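Local structure of leucyl aminopeptidase (Trypanosoma brucei brucei, 5NTD) at residues 117-120 against 121-124; 153-156 against 157-161; 382-385 against 386-390. The protein probably removes amino acids, leucine among them, from the N-termini of peptides as a dimanganese M17 aminopeptidase that is inhibited by bestatin. All coordinates share one frame; numbering follows the deposited sequence.

All three contacts are local, between residues a few positions apart at a helix end, and they differ in which end is involved. Contact 1 is the partly buried N-terminal start of helix 120-131; contact 2 is the buried C-terminal end of helix 150-158. Their centres lie 10 Å apart, and T124 OG1 probably bonds to A156 O, which joins helices 120-131 and 150-158, both in the N-terminal domain. Contact 3, buried like contact 2, with its centre 38 Å from contact 1 and 35 Å from contact 2, ends helix 374-387 in the catalytic domain. Ion pairing marks contact 1, alanine-rich backbone bonding contact 2, and aromatic, amide and water contacts the third.

Contact 1 of 3, residues 117-120 against 121-124; sequences PARP and DVVT
R119 and D121 meet at the start of helix 120-131 in a two-pronged, side-on salt bridge. R119 NE gives its hydrogen to D121 OD1 at 2.9 Å, and R119 NH1 gives one to D121 OD2 at 2.9 Å, the latter nearly straight at 170°. Both carboxylate oxygens use their syn lone pairs, and the guanidinium and carboxylate planes are only 11° apart, so the pair is almost flat. Bends in both chains bring the groups together: the R119 chain is bent at chi2 and chi3, curling back, while D121 places CG between its backbone N and carbonyl carbon (chi1 59°), which turns the carboxylate toward the preceding residues.

The tightly packed part lies at P120 and V123. P120 is buried and its ring packs on P152 and A156 of helix 150-158, while V123 CG2 comes within 4.0 Å of P120 CA and the V123 side chain also touches V107. Here the first regular helical bond forms, from T124 N to P120 O at 3.0 Å. R119, at the N-cap position, offers its carbonyl oxygen to V122 N and V123 N, both through weak bonds. On the looser side D121 and V122 are only partly exposed: V122 CG2 stands 3.5 Å from R119 NH1, oblique to the guanidinium, and E447 and Y448 of a second subunit cover part of this side by packing on R119 and D121 respectively. P117, leading into the turn, is exposed by contrast.

R119 NH2 also bonds to K110 O, so the guanidinium is held by the loop after strand 99-107 as well as by the helix. An aspartate in the first turn, near the positive end of the helix dipole, is probably stabilised there as an anion. The two bonds to D121, with that to K110 O, restrict rotation of the guanidinium.

Contact 2 of 3, residues 153-156 against 157-161; sequences IAAA and VARCG
I153 O receives the backbone hydrogen of V157 N at 2.9 Å with an N-H...O angle of 158°, and V157 CG2 lies 3.4 Å from the same I153 O. V157 sets CG1 anti to its backbone N (chi1 174°), which leaves CG2 beside that nitrogen and hence close to the carbonyl one turn back. The two CG2 atoms of I153 and V157 are 4.2 Å apart, an apolar pair on the flank that faces the sheet, where I153 touches F188 and V157 touches L184, V186 and V26.

The next step of the helical ladder joins A158 N to A154 O at 2.9 Å. At the following step the bond from R159 N to A155 O is more bent, 140°, as the helix gives way to loop, and C160 N turns to V157 O instead. The R159 side chain folds back over the last turn: A155 O sits over one face of its guanidinium, offset toward the rim, and R159 NH2 comes 3.5 Å from A155 CB. R159 CG also lies 3.5 Å from A156 O. Beyond the turn, R159 NH1 bonds to T507 O and R159 NH2 forms a salt bridge with E437, so this arginine links the helix end to the catalytic domain. A158 packs on A203 and T206 of helix 196-214.

Helix 150-158 connects parallel strands 140-145 and 183-188 of the six-stranded mixed sheet, and the contact forms the C-terminal end of the helix in this beta-alpha-beta unit, part of the macro-type N-terminal domain of M17 aminopeptidases.

Contact 3 of 3, residues 382-385 against 386-390; sequences VFHA and TNELS
V382 to N387 form the C-terminal end of helix 374-387, with bonds from T386 N to V382 O and from E388 N to H384 O (2.9 Å); N387 N makes weak bonds to both F383 O and H384 O, and T386 N a weak second one to F383 O. V382 O is gripped twice by T386, since T386 OG1 donates to it at 2.7 Å and the two donors reach it from opposite faces of its carbonyl plane. T386 OG1 in turn accepts from S484 N.

F383 and N387 run side by side: N387 CB stands over one face of the phenyl ring, 3.8 Å from its centroid and 20° off the normal, a CH-pi contact, while the amide stacks on the ring with planes 25° apart. Both hold CG anti to the backbone N (F383 chi1 -171°), consistent with their running the same way one turn apart. The amide is fixed by N387 ND2 to E388 OE1 at 2.8 Å and by S484 OG at OD1.

H384 ND1 hydrogen-bonds Y253 OH, and E388 CB lies 3.6 Å from H384 ND1, oblique to the ring, while L389 CD2 lies 3.8 Å from H384 NE2. One water donates to A385 O and accepts from L389 N, bridging them just past the helix. This is the water-bridged C-terminus of a catalytic-domain helix whose A385 touches V287 of strand 283-291, and whose H384 touches L269 and T338 of strands 268-274 and 334-344; its N-terminal start carries R375 of the bicarbonate pocket.

Contact 1 of 3, residues 117-120 against 121-124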
# COMPACT_ATOMS: atom_id res chain seq x y z
N PRO G 117 31.99 -19.56 -20.68
CA PRO G 117 32.02 -19.55 -22.16
C PRO G 117 31.23 -20.66 -22.81
O PRO G 117 30.71 -20.50 -23.90
CB PRO G 117 33.51 -19.73 -22.47
CG PRO G 117 34.22 -19.18 -21.29
CD PRO G 117 33.33 -19.43 -20.10
N ALA G 118 31.13 -21.77 -22.10
CA ALA G 118 30.36 -22.92 -22.61
C ALA G 118 28.81 -22.75 -22.54
O ALA G 118 28.07 -23.59 -23.00
CB ALA G 118 30.74 -24.19 -21.87
N ARG G 119 28.38 -21.67 -21.91
CA ARG G 119 26.95 -21.33 -21.77
C ARG G 119 26.11 -22.52 -21.33
O ARG G 119 25.15 -22.89 -22.00
CB ARG G 119 26.43 -20.74 -23.06
CG ARG G 119 27.07 -19.39 -23.41
CD ARG G 119 26.73 -18.28 -22.42
NE ARG G 119 25.29 -18.14 -22.22
CZ ARG G 119 24.48 -17.41 -22.99
NH1 ARG G 119 23.18 -17.42 -22.76
NH2 ARG G 119 24.93 -16.72 -24.02
N PRO G 120 26.49 -23.15 -20.20
CA PRO G 120 25.72 -24.25 -19.68
C PRO G 120 24.27 -23.88 -19.32
O PRO G 120 23.41 -24.76 -19.24
CB PRO G 120 26.49 -24.64 -18.42
CG PRO G 120 27.22 -23.40 -18.04
CD PRO G 120 27.60 -22.80 -19.32
N ASP G 121 24.02 -22.60 -19.09
CA ASP G 121 22.65 -22.11 -18.88
C ASP G 121 21.73 -22.53 -20.04
O ASP G 121 20.61 -23.00 -19.85
CB ASP G 121 22.59 -20.59 -18.70
CG ASP G 121 23.14 -19.84 -19.89
OD1 ASP G 121 24.33 -20.04 -20.25
OD2 ASP G 121 22.40 -19.05 -20.49
N VAL G 122 22.23 -22.38 -21.27
CA VAL G 122 21.44 -22.75 -22.46
C VAL G 122 21.40 -24.27 -22.66
O VAL G 122 20.39 -24.83 -23.04
CB VAL G 122 21.93 -22.05 -23.71
CG1 VAL G 122 21.13 -22.50 -24.92
CG2 VAL G 122 21.79 -20.54 -23.55
N VAL G 123 22.51 -24.91 -22.37
CA VAL G 123 22.56 -26.38 -22.44
C VAL G 123 21.41 -26.98 -21.61
O VAL G 123 20.66 -27.81 -22.09
CB VAL G 123 23.92 -26.97 -21.95
CG1 VAL G 123 23.88 -28.49 -21.86
CG2 VAL G 123 25.04 -26.56 -22.91
N THR G 124 21.30 -26.51 -20.38
CA THR G 124 20.22 -26.95 -19.48
C THR G 124 18.83 -26.75 -20.13
O THR G 124 18.02 -27.65 -20.19
CB THR G 124 20.27 -26.22 -18.13
OG1 THR G 124 21.47 -26.61 -17.46
CG2 THR G 124 19.07 -26.60 -17.26

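Contact 2 of 3, residues 153-156 against 157-161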
# COMPACT_ATOMS: atom_id res chain seq x y z
N ILE G 153 29.01 -28.82 -18.02
CA ILE G 153 27.98 -29.61 -18.74
C ILE G 153 27.37 -30.64 -17.81
O ILE G 153 26.16 -30.84 -17.82
CB ILE G 153 28.48 -30.25 -20.04
CG1 ILE G 153 28.19 -29.31 -21.21
CG2 ILE G 153 27.67 -31.50 -20.36
CD1 ILE G 153 29.31 -28.42 -21.54
N ALA G 154 28.19 -31.26 -16.99
CA ALA G 154 27.66 -32.27 -16.05
C ALA G 154 26.60 -31.68 -15.12
O ALA G 154 25.55 -32.25 -14.90
CB ALA G 154 28.78 -32.87 -15.25
N ALA G 155 26.93 -30.55 -14.54
CA ALA G 155 26.01 -29.86 -13.63
C ALA G 155 24.75 -29.37 -14.40
O ALA G 155 23.66 -29.44 -13.90
CB ALA G 155 26.72 -28.69 -12.93
N ALA G 156 24.97 -28.89 -15.61
CA ALA G 156 23.90 -28.36 -16.45
C ALA G 156 22.88 -29.41 -16.77
O ALA G 156 21.68 -29.15 -16.73
CB ALA G 156 24.46 -27.78 -17.73
N VAL G 157 23.36 -30.60 -17.07
CA VAL G 157 22.47 -31.73 -17.37
C VAL G 157 21.83 -32.29 -16.11
O VAL G 157 20.65 -32.65 -16.09
CB VAL G 157 23.20 -32.84 -18.13
CG1 VAL G 157 22.31 -34.06 -18.30
CG2 VAL G 157 23.62 -32.32 -19.49
N ALA G 158 22.61 -32.34 -15.04
CA ALA G 158 22.07 -32.73 -13.73
C ALA G 158 20.85 -31.88 -13.31
O ALA G 158 19.87 -32.39 -12.75
CB ALA G 158 23.14 -32.61 -12.65
N ARG G 159 20.88 -30.60 -13.61
CA ARG G 159 19.81 -29.67 -13.17
C ARG G 159 18.66 -29.54 -14.16
O ARG G 159 17.69 -28.87 -13.90
CB ARG G 159 20.38 -28.28 -12.77
CG ARG G 159 20.70 -27.32 -13.91
CD ARG G 159 21.22 -26.00 -13.39
NE ARG G 159 22.67 -25.84 -13.45
CZ ARG G 159 23.52 -25.92 -12.41
NH1 ARG G 159 23.09 -26.20 -11.18
NH2 ARG G 159 24.81 -25.72 -12.58
N CYS G 160 18.78 -30.22 -15.29
CA CYS G 160 17.80 -30.05 -16.37
C CYS G 160 16.64 -31.02 -16.21
O CYS G 160 16.69 -31.97 -15.46
CB CYS G 160 18.45 -30.21 -17.75
SG CYS G 160 18.47 -31.92 -18.35
N GLY G 161 15.62 -30.75 -16.98
CA GLY G 161 14.48 -31.64 -17.09
C GLY G 161 13.64 -31.68 -15.84
O GLY G 161 13.70 -30.80 -15.00

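Contact 3 of 3, residues 382-385 against 386-390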
# COMPACT_ATOMS: atom_id res chain seq x y z
N VAL G 382 29.34 -18.48 11.78
CA VAL G 382 30.74 -18.11 11.47
C VAL G 382 31.59 -17.97 12.73
O VAL G 382 32.77 -18.28 12.72
CB VAL G 382 30.90 -16.85 10.60
CG1 VAL G 382 30.18 -17.03 9.28
CG2 VAL G 382 30.42 -15.60 11.31
N PHE G 383 30.97 -17.53 13.82
CA PHE G 383 31.70 -17.49 15.11
C PHE G 383 32.03 -18.92 15.56
O PHE G 383 33.15 -19.21 15.96
CB PHE G 383 30.99 -16.81 16.24
CG PHE G 383 31.87 -16.62 17.44
CD1 PHE G 383 32.78 -15.56 17.51
CD2 PHE G 383 31.84 -17.53 18.49
CE1 PHE G 383 33.61 -15.38 18.64
CE2 PHE G 383 32.66 -17.36 19.61
CZ PHE G 383 33.55 -16.29 19.68
N HIS G 384 31.05 -19.79 15.45
CA HIS G 384 31.26 -21.18 15.77
C HIS G 384 32.44 -21.77 14.95
O HIS G 384 33.34 -22.42 15.49
CB HIS G 384 30.02 -21.99 15.46
CG HIS G 384 30.15 -23.44 15.81
ND1 HIS G 384 30.08 -23.89 17.11
CD2 HIS G 384 30.36 -24.54 15.04
CE1 HIS G 384 30.21 -25.21 17.12
NE2 HIS G 384 30.39 -25.62 15.88
N ALA G 385 32.42 -21.54 13.66
CA ALA G 385 33.44 -22.08 12.75
C ALA G 385 34.82 -21.52 13.07
O ALA G 385 35.81 -22.25 13.00
CB ALA G 385 33.11 -21.82 11.29
N THR G 386 34.87 -20.26 13.40
CA THR G 386 36.16 -19.57 13.57
C THR G 386 36.69 -19.60 15.01
O THR G 386 37.82 -19.20 15.26
CB THR G 386 36.12 -18.10 13.11
OG1 THR G 386 35.05 -17.43 13.78
CG2 THR G 386 35.92 -18.05 11.63
N ASN G 387 35.88 -20.07 15.93
CA ASN G 387 36.26 -20.06 17.34
C ASN G 387 36.13 -21.38 18.09
O ASN G 387 36.86 -21.61 19.03
CB ASN G 387 35.43 -19.05 18.13
CG ASN G 387 36.14 -18.56 19.39
OD1 ASN G 387 37.07 -17.78 19.32
ND2 ASN G 387 35.69 -19.03 20.54
N GLU G 388 35.21 -22.23 17.68
CA GLU G 388 34.84 -23.39 18.50
C GLU G 388 35.28 -24.73 17.96
O GLU G 388 34.96 -25.77 18.54
CB GLU G 388 33.33 -23.44 18.69
CG GLU G 388 32.77 -22.18 19.30
CD GLU G 388 33.19 -21.99 20.73
OE1 GLU G 388 33.64 -20.87 20.98
OE2 GLU G 388 33.04 -22.88 21.61
N LEU G 389 35.97 -24.73 16.83
CA LEU G 389 36.38 -26.03 16.21
C LEU G 389 37.78 -26.41 16.66
O LEU G 389 38.50 -25.63 17.27
CB LEU G 389 36.31 -25.97 14.67
CG LEU G 389 34.95 -25.59 14.11
CD1 LEU G 389 35.00 -25.63 12.59
CD2 LEU G 389 33.85 -26.50 14.62
N SER G 390 38.15 -27.64 16.36
CA SER G 390 39.52 -28.16 16.72
C SER G 390 40.63 -27.59 15.83
O SER G 390 41.78 -27.79 16.11
CB SER G 390 39.57 -29.67 16.64
OG SER G 390 39.14 -30.08 15.34
O HOH W 1 37.40 -22.82 15.17